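Local coordinates for hypothetical protein AGR_L_1239 (PDB 1VQS) that is of unknown function but belongs to the NIPSNAP family and has a ferredoxin-like fold of the dimeric alpha-beta barrel clan, at residues 14-19 against 67-72; 20-25 against 61-66. All coordinates share one frame; numbering follows the deposited sequence.

Interaction 1 of 2, residues 14-19 against 67-72; sequences FYEIRT and WAFSSL
Phe14 and Phe69 form a hydrogen-bonded antiparallel pair, Phe14 N to Phe69 O (2.8 Å) and Phe69 N to Phe14 O. Two residues on, Glu16 and Trp67 repeat the pattern, with Glu16 N giving to Trp67 O at 2.9 Å and Trp67 N to Glu16 O. Between them lies the non-hydrogen-bonded pair Tyr15 and Ala68, where CA-H...O contacts fill in: Ala68 CA sits 3.3 Å from Phe14 O, and Tyr15 CA faces Trp67 O.

Strands 14-22 and 62-69 are the central pair of the four-stranded antiparallel sheet, in the order 2-3-1-4 of a ferredoxin-like fold; Ser71 is the N-cap of helix 72-84, its OG bonded to Asp74 N.

Apolar contacts lie on both faces of the sheet. On the face of Phe14, Glu16, Trp67 and Phe69, the first turn of that helix brings Leu72 over one side of the Phe14 ring, Leu72 CD2 lying 4.1 Å from Phe14 CG, while the carbonyl oxygens of Phe69 and Ser70 lie at the ring's edge. On the other face Tyr15 CE2 rests on Ala68 CB at 4.0 Å, and the Tyr15 hydroxyl reaches Met116 O.

The buried carboxylate of Glu16 lies on the face of Phe14 and Phe69. With CG anti to the backbone N (chi1 -177°) and the chain extended beyond it, OE1 comes 3.5 Å from Phe69 CE2, the carboxylate plane turned 41° from the ring. Arg18 NH1 forms a salt bridge with Glu16 OE2 at 2.8 Å on the syn side; NH1 is tilted 28° from the carboxylate plane, whereas OE2 lies in the guanidinium plane. Asn104 also bonds OE2 and Arg75 forms a salt bridge with OE1, so both oxygens are held.

Interaction 2 of 2, residues 20-25 against 61-66; sequences YRLKNG and NEIVHI
Tyr20 and Ile63 form a hydrogen-bonded antiparallel pair, Tyr20 N to Ile63 O and Ile63 N to Tyr20 O both at 2.9 Å, and one further bond runs from Leu22 N to Asn61 O, while the short strand axes run at 151° to each other. These are the two central strands of the ferredoxin-like sheet, at the end of 14-22 and the start of 62-69. At the non-hydrogen-bonded pair Arg21 and Glu62, Glu62 CA lies 3.3 Å from Tyr20 O.

Where strand 14-22 ends and strand 62-69 is about to begin, Asn61 clasps the turn after Leu22. Asn61 ND2 donates to a lone pair of Asn24 OD1 (2.9 Å), which lies near the Asn61 amide plane, the two amides standing at right angles, and Asn61 OD1 takes Gly25 N at 3.0 Å from above the carbonyl plane. One side-chain amide thus fixes both a side chain and a backbone N-H of the turn.

Further along, His65 turns an edge toward the face of Tyr20 in an offset edge-to-face pair, centroids 5.0 Å apart and planes at 75°. A chi1 of 53° sets the imidazole between its own backbone N and carbonyl carbon, and NE2 lies 3.1 Å from Tyr20 OH. The hydroxyl is hydrogen-bonded by Arg18 NE, and His65 ND1 pairs with Trp67 NE1. Leu22 CD1 packs on Ile63 CG1 at 3.9 Å.

Asn24 ND2 bonds Arg96 O of a neighbouring subunit, and Glu62 forms a salt bridge with Lys105 of another. Tyr30 of helix 27-46 packs on Tyr20, Leu22 and Ile63, Ile27 joins it at Leu22, and strands 99-109 and 48-55 flank the pair through Ile99 and Phe54.

How the interactions relate
From the N terminus, strand 14-22 and the turn after it supply the first partner of both contacts, residues 14-19 to interaction 1 and then 20-25 to interaction 2. The chain goes on through helix 27-46 and strand 48-55 and returns along strand 62-69. Interaction 2 closes the inner loop when residues 61-66 meet 20-25; interaction 1 closes the outer one around it when 67-72 reach 14-19. The nested contacts make one continuous ladder, with Arg18 N probably bonded to His65 O at the join (2.8 Å). Their centres lie about 18 Å apart: interaction 2 joins the strands near the start of helix 27-46, interaction 1 near that of helix 72-84.

Interaction 1 of 2, residues 14-19 against 67-72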
ATOM      1  N   PHE B  14      -0.489 -27.545  -5.680  1.00 20.35           N
ATOM      2  CA  PHE B  14      -0.737 -26.193  -5.151  1.00 19.95           C
ATOM      3  C   PHE B  14       0.607 -25.556  -4.896  1.00 19.86           C
ATOM      4  O   PHE B  14       1.493 -26.211  -4.413  1.00 21.47           O
ATOM      5  CB  PHE B  14      -1.505 -26.250  -3.824  1.00 19.37           C
ATOM      6  CG  PHE B  14      -2.931 -26.685  -3.957  1.00 20.92           C
ATOM      7  CD1 PHE B  14      -3.270 -28.021  -3.921  1.00 21.25           C
ATOM      8  CD2 PHE B  14      -3.939 -25.742  -4.127  1.00 22.80           C
ATOM      9  CE1 PHE B  14      -4.622 -28.427  -4.063  1.00 24.00           C
ATOM     10  CE2 PHE B  14      -5.272 -26.139  -4.265  1.00 22.37           C
ATOM     11  CZ  PHE B  14      -5.602 -27.472  -4.231  1.00 23.56           C
ATOM     12  N   TYR B  15       0.744 -24.279  -5.233  1.00 17.86           N
ATOM     13  CA  TYR B  15       2.004 -23.563  -5.075  1.00 18.33           C
ATOM     14  C   TYR B  15       1.852 -22.516  -3.998  1.00 19.60           C
ATOM     15  O   TYR B  15       1.005 -21.621  -4.115  1.00 21.48           O
ATOM     16  CB  TYR B  15       2.433 -22.956  -6.423  1.00 18.82           C
ATOM     17  CG  TYR B  15       2.895 -24.049  -7.340  1.00 17.41           C
ATOM     18  CD1 TYR B  15       1.992 -24.793  -8.083  1.00 18.79           C
ATOM     19  CD2 TYR B  15       4.243 -24.405  -7.400  1.00 18.74           C
ATOM     20  CE1 TYR B  15       2.424 -25.845  -8.861  1.00 20.22           C
ATOM     21  CE2 TYR B  15       4.695 -25.427  -8.216  1.00 19.51           C
ATOM     22  CZ  TYR B  15       3.768 -26.165  -8.931  1.00 18.35           C
ATOM     23  OH  TYR B  15       4.222 -27.216  -9.719  1.00 20.83           O
ATOM     24  N   GLU B  16       2.680 -22.604  -2.967  1.00 19.22           N
ATOM     25  CA  GLU B  16       2.724 -21.582  -1.943  1.00 19.21           C
ATOM     26  C   GLU B  16       3.882 -20.671  -2.223  1.00 19.96           C
ATOM     27  O   GLU B  16       5.013 -21.121  -2.361  1.00 19.45           O
ATOM     28  CB  GLU B  16       2.930 -22.173  -0.567  1.00 19.60           C
ATOM     29  CG  GLU B  16       2.910 -21.098   0.522  1.00 19.89           C
ATOM     30  CD  GLU B  16       3.147 -21.639   1.923  1.00 22.32           C
ATOM     31  OE1 GLU B  16       3.329 -22.875   2.072  1.00 21.03           O
ATOM     32  OE2 GLU B  16       3.140 -20.832   2.907  1.00 21.69           O
ATOM     33  N   ILE B  17       3.606 -19.374  -2.326  1.00 17.89           N
ATOM     34  CA  ILE B  17       4.652 -18.383  -2.533  1.00 18.51           C
ATOM     35  C   ILE B  17       4.746 -17.563  -1.256  1.00 18.44           C
ATOM     36  O   ILE B  17       3.765 -16.959  -0.827  1.00 18.74           O
ATOM     37  CB  ILE B  17       4.322 -17.476  -3.724  1.00 18.08           C
ATOM     38  CG1 ILE B  17       4.156 -18.320  -5.000  1.00 19.53           C
ATOM     39  CG2 ILE B  17       5.410 -16.374  -3.889  1.00 20.09           C
ATOM     40  CD1 ILE B  17       3.884 -17.477  -6.255  1.00 21.22           C
ATOM     41  N   ARG B  18       5.928 -17.611  -0.632  1.00 19.17           N
ATOM     42  CA  ARG B  18       6.222 -16.911   0.627  1.00 19.15           C
ATOM     43  C   ARG B  18       7.166 -15.756   0.315  1.00 20.35           C
ATOM     44  O   ARG B  18       8.211 -15.975  -0.290  1.00 19.93           O
ATOM     45  CB  ARG B  18       6.859 -17.878   1.624  1.00 18.58           C
ATOM     46  CG  ARG B  18       5.963 -19.028   1.979  1.00 20.43           C
ATOM     47  CD  ARG B  18       6.532 -19.947   3.018  1.00 22.56           C
ATOM     48  NE  ARG B  18       6.688 -19.316   4.326  1.00 23.29           N
ATOM     49  CZ  ARG B  18       5.768 -19.284   5.288  1.00 23.43           C
ATOM     50  NH1 ARG B  18       4.558 -19.768   5.109  1.00 22.11           N
ATOM     51  NH2 ARG B  18       6.054 -18.719   6.450  1.00 26.07           N
ATOM     52  N   THR B  19       6.808 -14.549   0.739  1.00 19.60           N
ATOM     53  CA  THR B  19       7.553 -13.360   0.404  1.00 19.16           C
ATOM     54  C   THR B  19       7.893 -12.667   1.716  1.00 19.84           C
ATOM     55  O   THR B  19       7.004 -12.342   2.511  1.00 20.63           O
ATOM     56  CB  THR B  19       6.727 -12.412  -0.508  1.00 19.98           C
ATOM     57  OG1 THR B  19       6.356 -13.109  -1.711  1.00 20.05           O
ATOM     58  CG2 THR B  19       7.555 -11.194  -0.861  1.00 21.86           C
ATOM     59  N   TRP B  67       6.976 -23.401  -2.647  1.00 18.48           N
ATOM     60  CA  TRP B  67       6.857 -24.809  -2.295  1.00 19.28           C
ATOM     61  C   TRP B  67       5.643 -25.373  -3.012  1.00 20.27           C
ATOM     62  O   TRP B  67       4.655 -24.657  -3.184  1.00 20.05           O
ATOM     63  CB  TRP B  67       6.636 -24.945  -0.779  1.00 21.38           C
ATOM     64  CG  TRP B  67       7.780 -24.438   0.009  1.00 20.97           C
ATOM     65  CD1 TRP B  67       8.004 -23.133   0.393  1.00 22.86           C
ATOM     66  CD2 TRP B  67       8.908 -25.192   0.479  1.00 20.61           C
ATOM     67  NE1 TRP B  67       9.198 -23.043   1.068  1.00 22.97           N
ATOM     68  CE2 TRP B  67       9.751 -24.291   1.163  1.00 22.05           C
ATOM     69  CE3 TRP B  67       9.266 -26.541   0.420  1.00 20.33           C
ATOM     70  CZ2 TRP B  67      10.942 -24.695   1.766  1.00 22.49           C
ATOM     71  CZ3 TRP B  67      10.459 -26.940   1.038  1.00 21.42           C
ATOM     72  CH2 TRP B  67      11.269 -26.004   1.706  1.00 21.00           C
ATOM     73  N   ALA B  68       5.690 -26.655  -3.384  1.00 19.82           N
ATOM     74  CA  ALA B  68       4.563 -27.359  -4.040  1.00 19.70           C
ATOM     75  C   ALA B  68       4.003 -28.390  -3.091  1.00 19.61           C
ATOM     76  O   ALA B  68       4.776 -29.104  -2.450  1.00 21.13           O
ATOM     77  CB  ALA B  68       5.039 -28.078  -5.284  1.00 19.89           C
ATOM     78  N   PHE B  69       2.665 -28.470  -3.033  1.00 17.91           N
ATOM     79  CA  PHE B  69       1.941 -29.438  -2.182  1.00 18.94           C
ATOM     80  C   PHE B  69       0.841 -30.139  -2.960  1.00 19.53           C
ATOM     81  O   PHE B  69       0.212 -29.526  -3.833  1.00 20.65           O
ATOM     82  CB  PHE B  69       1.303 -28.706  -0.997  1.00 19.85           C
ATOM     83  CG  PHE B  69       2.293 -28.018  -0.108  1.00 19.41           C
ATOM     84  CD1 PHE B  69       3.029 -28.752   0.786  1.00 17.90           C
ATOM     85  CD2 PHE B  69       2.490 -26.651  -0.158  1.00 19.71           C
ATOM     86  CE1 PHE B  69       3.962 -28.138   1.618  1.00 18.75           C
ATOM     87  CE2 PHE B  69       3.423 -26.039   0.659  1.00 18.75           C
ATOM     88  CZ  PHE B  69       4.149 -26.783   1.561  1.00 19.45           C
ATOM     89  N   SER B  70       0.568 -31.396  -2.638  1.00 19.77           N
ATOM     90  CA  SER B  70      -0.471 -32.120  -3.366  1.00 19.07           C
ATOM     91  C   SER B  70      -1.871 -31.751  -2.891  1.00 21.41           C
ATOM     92  O   SER B  70      -2.851 -31.948  -3.630  1.00 22.89           O
ATOM     93  CB  SER B  70      -0.284 -33.636  -3.239  1.00 20.76           C
ATOM     94  OG  SER B  70      -0.160 -33.989  -1.888  1.00 23.58           O
ATOM     95  N   SER B  71      -1.958 -31.251  -1.657  1.00 20.60           N
ATOM     96  CA  SER B  71      -3.203 -30.753  -1.104  1.00 21.29           C
ATOM     97  C   SER B  71      -2.921 -29.826   0.030  1.00 21.09           C
ATOM     98  O   SER B  71      -1.831 -29.874   0.612  1.00 21.74           O
ATOM     99  CB  SER B  71      -4.078 -31.887  -0.591  1.00 22.20           C
ATOM    100  OG  SER B  71      -3.577 -32.499   0.585  1.00 23.79           O
ATOM    101  N   LEU B  72      -3.890 -28.975   0.359  1.00 21.43           N
ATOM    102  CA  LEU B  72      -3.699 -28.067   1.445  1.00 20.75           C
ATOM    103  C   LEU B  72      -3.787 -28.746   2.794  1.00 18.30           C
ATOM    104  O   LEU B  72      -3.169 -28.259   3.745  1.00 19.68           O
ATOM    105  CB  LEU B  72      -4.632 -26.858   1.352  1.00 21.87           C
ATOM    106  CG  LEU B  72      -4.373 -26.024   0.079  1.00 23.17           C
ATOM    107  CD1 LEU B  72      -5.302 -24.824   0.012  1.00 28.30           C
ATOM    108  CD2 LEU B  72      -2.947 -25.543  -0.039  1.00 22.37           C
TER

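Interaction 2 of 2, residues 20-25 against 61-66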
ATOM      1  N   TYR B  20       9.193 -12.427   1.936  1.00 17.85           N
ATOM      2  CA  TYR B  20       9.699 -11.774   3.166  1.00 19.37           C
ATOM      3  C   TYR B  20      10.410 -10.500   2.786  1.00 20.31           C
ATOM      4  O   TYR B  20      11.226 -10.499   1.841  1.00 20.90           O
ATOM      5  CB  TYR B  20      10.714 -12.648   3.927  1.00 22.35           C
ATOM      6  CG  TYR B  20      10.283 -14.049   4.278  1.00 22.00           C
ATOM      7  CD1 TYR B  20       8.956 -14.356   4.449  1.00 23.64           C
ATOM      8  CD2 TYR B  20      11.224 -15.061   4.523  1.00 23.96           C
ATOM      9  CE1 TYR B  20       8.543 -15.633   4.801  1.00 22.88           C
ATOM     10  CE2 TYR B  20      10.812 -16.341   4.880  1.00 24.59           C
ATOM     11  CZ  TYR B  20       9.460 -16.602   5.024  1.00 25.02           C
ATOM     12  OH  TYR B  20       8.981 -17.873   5.349  1.00 24.60           O
ATOM     13  N   ARG B  21      10.181  -9.452   3.575  1.00 18.64           N
ATOM     14  CA  ARG B  21      11.020  -8.277   3.557  1.00 19.66           C
ATOM     15  C   ARG B  21      11.965  -8.351   4.731  1.00 19.07           C
ATOM     16  O   ARG B  21      11.524  -8.410   5.873  1.00 19.02           O
ATOM     17  CB  ARG B  21      10.211  -6.981   3.639  1.00 18.90           C
ATOM     18  CG  ARG B  21      11.076  -5.733   3.460  1.00 20.23           C
ATOM     19  CD  ARG B  21      10.293  -4.485   3.788  1.00 21.39           C
ATOM     20  NE  ARG B  21      10.330  -4.182   5.214  1.00 20.73           N
ATOM     21  CZ  ARG B  21       9.369  -3.538   5.855  1.00 21.05           C
ATOM     22  NH1 ARG B  21       8.280  -3.164   5.220  1.00 23.40           N
ATOM     23  NH2 ARG B  21       9.516  -3.250   7.126  1.00 24.34           N
ATOM     24  N   LEU B  22      13.267  -8.389   4.459  1.00 19.02           N
ATOM     25  CA  LEU B  22      14.250  -8.440   5.512  1.00 19.27           C
ATOM     26  C   LEU B  22      14.672  -7.070   6.023  1.00 20.41           C
ATOM     27  O   LEU B  22      14.528  -6.049   5.357  1.00 18.86           O
ATOM     28  CB  LEU B  22      15.530  -9.180   5.062  1.00 18.76           C
ATOM     29  CG  LEU B  22      15.345 -10.542   4.394  1.00 19.75           C
ATOM     30  CD1 LEU B  22      16.707 -11.233   4.232  1.00 21.76           C
ATOM     31  CD2 LEU B  22      14.421 -11.429   5.186  1.00 21.38           C
ATOM     32  N   LYS B  23      15.247  -7.091   7.224  1.00 19.02           N
ATOM     33  CA  LYS B  23      16.037  -5.982   7.731  1.00 20.03           C
ATOM     34  C   LYS B  23      17.028  -5.526   6.643  1.00 18.93           C
ATOM     35  O   LYS B  23      17.662  -6.347   5.973  1.00 19.61           O
ATOM     36  CB  LYS B  23      16.828  -6.479   8.960  0.50 20.92           C
ATOM     37  CG  LYS B  23      18.098  -5.700   9.335  0.50 20.33           C
ATOM     38  CD  LYS B  23      17.721  -4.367   9.956  0.50 20.19           C
ATOM     39  CE  LYS B  23      18.918  -3.483  10.294  0.50 23.60           C
ATOM     40  NZ  LYS B  23      19.670  -2.969   9.095  0.50 20.28           N
ATOM     41  N   ASN B  24      17.134  -4.206   6.462  1.00 18.86           N
ATOM     42  CA  ASN B  24      17.996  -3.698   5.418  1.00 19.19           C
ATOM     43  C   ASN B  24      19.427  -4.215   5.571  1.00 19.51           C
ATOM     44  O   ASN B  24      20.044  -4.075   6.631  1.00 20.41           O
ATOM     45  CB  ASN B  24      18.003  -2.183   5.390  1.00 18.91           C
ATOM     46  CG  ASN B  24      18.851  -1.646   4.268  1.00 20.40           C
ATOM     47  OD1 ASN B  24      18.484  -1.776   3.087  1.00 21.39           O
ATOM     48  ND2 ASN B  24      19.999  -1.050   4.623  1.00 19.41           N
ATOM     49  N   GLY B  25      19.911  -4.800   4.481  1.00 18.92           N
ATOM     50  CA  GLY B  25      21.254  -5.327   4.352  1.00 19.13           C
ATOM     51  C   GLY B  25      21.437  -6.745   4.843  1.00 20.35           C
ATOM     52  O   GLY B  25      22.556  -7.257   4.847  1.00 20.96           O
ATOM     53  N   ASN B  61      15.945  -6.080  -0.378  1.00 19.32           N
ATOM     54  CA  ASN B  61      15.927  -6.890   0.842  1.00 18.58           C
ATOM     55  C   ASN B  61      14.821  -7.936   0.838  1.00 19.54           C
ATOM     56  O   ASN B  61      14.310  -8.295   1.896  1.00 19.63           O
ATOM     57  CB  ASN B  61      15.787  -6.011   2.090  1.00 21.32           C
ATOM     58  CG  ASN B  61      16.871  -4.961   2.192  1.00 20.77           C
ATOM     59  OD1 ASN B  61      18.058  -5.274   2.195  1.00 20.09           O
ATOM     60  ND2 ASN B  61      16.472  -3.694   2.265  1.00 20.29           N
ATOM     61  N   GLU B  62      14.435  -8.425  -0.333  1.00 18.69           N
ATOM     62  CA  GLU B  62      13.327  -9.370  -0.418  1.00 18.47           C
ATOM     63  C   GLU B  62      13.789 -10.797  -0.677  1.00 18.49           C
ATOM     64  O   GLU B  62      14.686 -11.053  -1.488  1.00 18.65           O
ATOM     65  CB  GLU B  62      12.341  -8.945  -1.501  1.00 19.55           C
ATOM     66  CG  GLU B  62      11.051  -9.760  -1.534  1.00 21.51           C
ATOM     67  CD  GLU B  62      10.066  -9.264  -2.571  1.00 20.61           C
ATOM     68  OE1 GLU B  62      10.229  -9.647  -3.759  1.00 23.49           O
ATOM     69  OE2 GLU B  62       9.167  -8.513  -2.171  1.00 23.28           O
ATOM     70  N   ILE B  63      13.138 -11.723   0.017  1.00 18.97           N
ATOM     71  CA  ILE B  63      13.246 -13.174  -0.200  1.00 18.61           C
ATOM     72  C   ILE B  63      11.907 -13.693  -0.731  1.00 18.95           C
ATOM     73  O   ILE B  63      10.864 -13.327  -0.194  1.00 19.29           O
ATOM     74  CB  ILE B  63      13.612 -13.903   1.103  1.00 17.28           C
ATOM     75  CG1 ILE B  63      15.007 -13.479   1.588  1.00 18.92           C
ATOM     76  CG2 ILE B  63      13.564 -15.438   0.926  1.00 19.56           C
ATOM     77  CD1 ILE B  63      16.153 -13.868   0.706  1.00 21.26           C
ATOM     78  N   VAL B  64      11.924 -14.536  -1.764  1.00 18.74           N
ATOM     79  CA  VAL B  64      10.729 -15.251  -2.199  1.00 18.96           C
ATOM     80  C   VAL B  64      11.060 -16.714  -2.289  1.00 19.58           C
ATOM     81  O   VAL B  64      12.041 -17.083  -2.924  1.00 19.53           O
ATOM     82  CB  VAL B  64      10.270 -14.786  -3.552  1.00 19.73           C
ATOM     83  CG1 VAL B  64       9.173 -15.721  -4.121  1.00 21.83           C
ATOM     84  CG2 VAL B  64       9.740 -13.369  -3.486  1.00 19.96           C
ATOM     85  N   HIS B  65      10.285 -17.558  -1.626  1.00 20.03           N
ATOM     86  CA  HIS B  65      10.467 -18.985  -1.805  1.00 20.67           C
ATOM     87  C   HIS B  65       9.129 -19.641  -2.066  1.00 18.93           C
ATOM     88  O   HIS B  65       8.096 -19.150  -1.625  1.00 19.67           O
ATOM     89  CB  HIS B  65      11.295 -19.661  -0.695  1.00 19.93           C
ATOM     90  CG  HIS B  65      10.837 -19.428   0.717  1.00 22.65           C
ATOM     91  ND1 HIS B  65      10.346 -20.433   1.531  1.00 23.92           N
ATOM     92  CD2 HIS B  65      10.897 -18.322   1.487  1.00 26.13           C
ATOM     93  CE1 HIS B  65      10.102 -19.940   2.728  1.00 23.32           C
ATOM     94  NE2 HIS B  65      10.424 -18.664   2.733  1.00 25.71           N
ATOM     95  N   ILE B  66       9.182 -20.710  -2.862  1.00 19.39           N
ATOM     96  CA  ILE B  66       8.024 -21.357  -3.402  1.00 19.26           C
ATOM     97  C   ILE B  66       8.098 -22.848  -3.116  1.00 18.22           C
ATOM     98  O   ILE B  66       9.139 -23.492  -3.333  1.00 18.26           O
ATOM     99  CB  ILE B  66       7.968 -21.155  -4.896  1.00 19.32           C
ATOM    100  CG1 ILE B  66       8.056 -19.669  -5.233  1.00 20.54           C
ATOM    101  CG2 ILE B  66       6.732 -21.806  -5.442  1.00 19.86           C
ATOM    102  CD1 ILE B  66       7.901 -19.356  -6.695  1.00 21.33           C
TER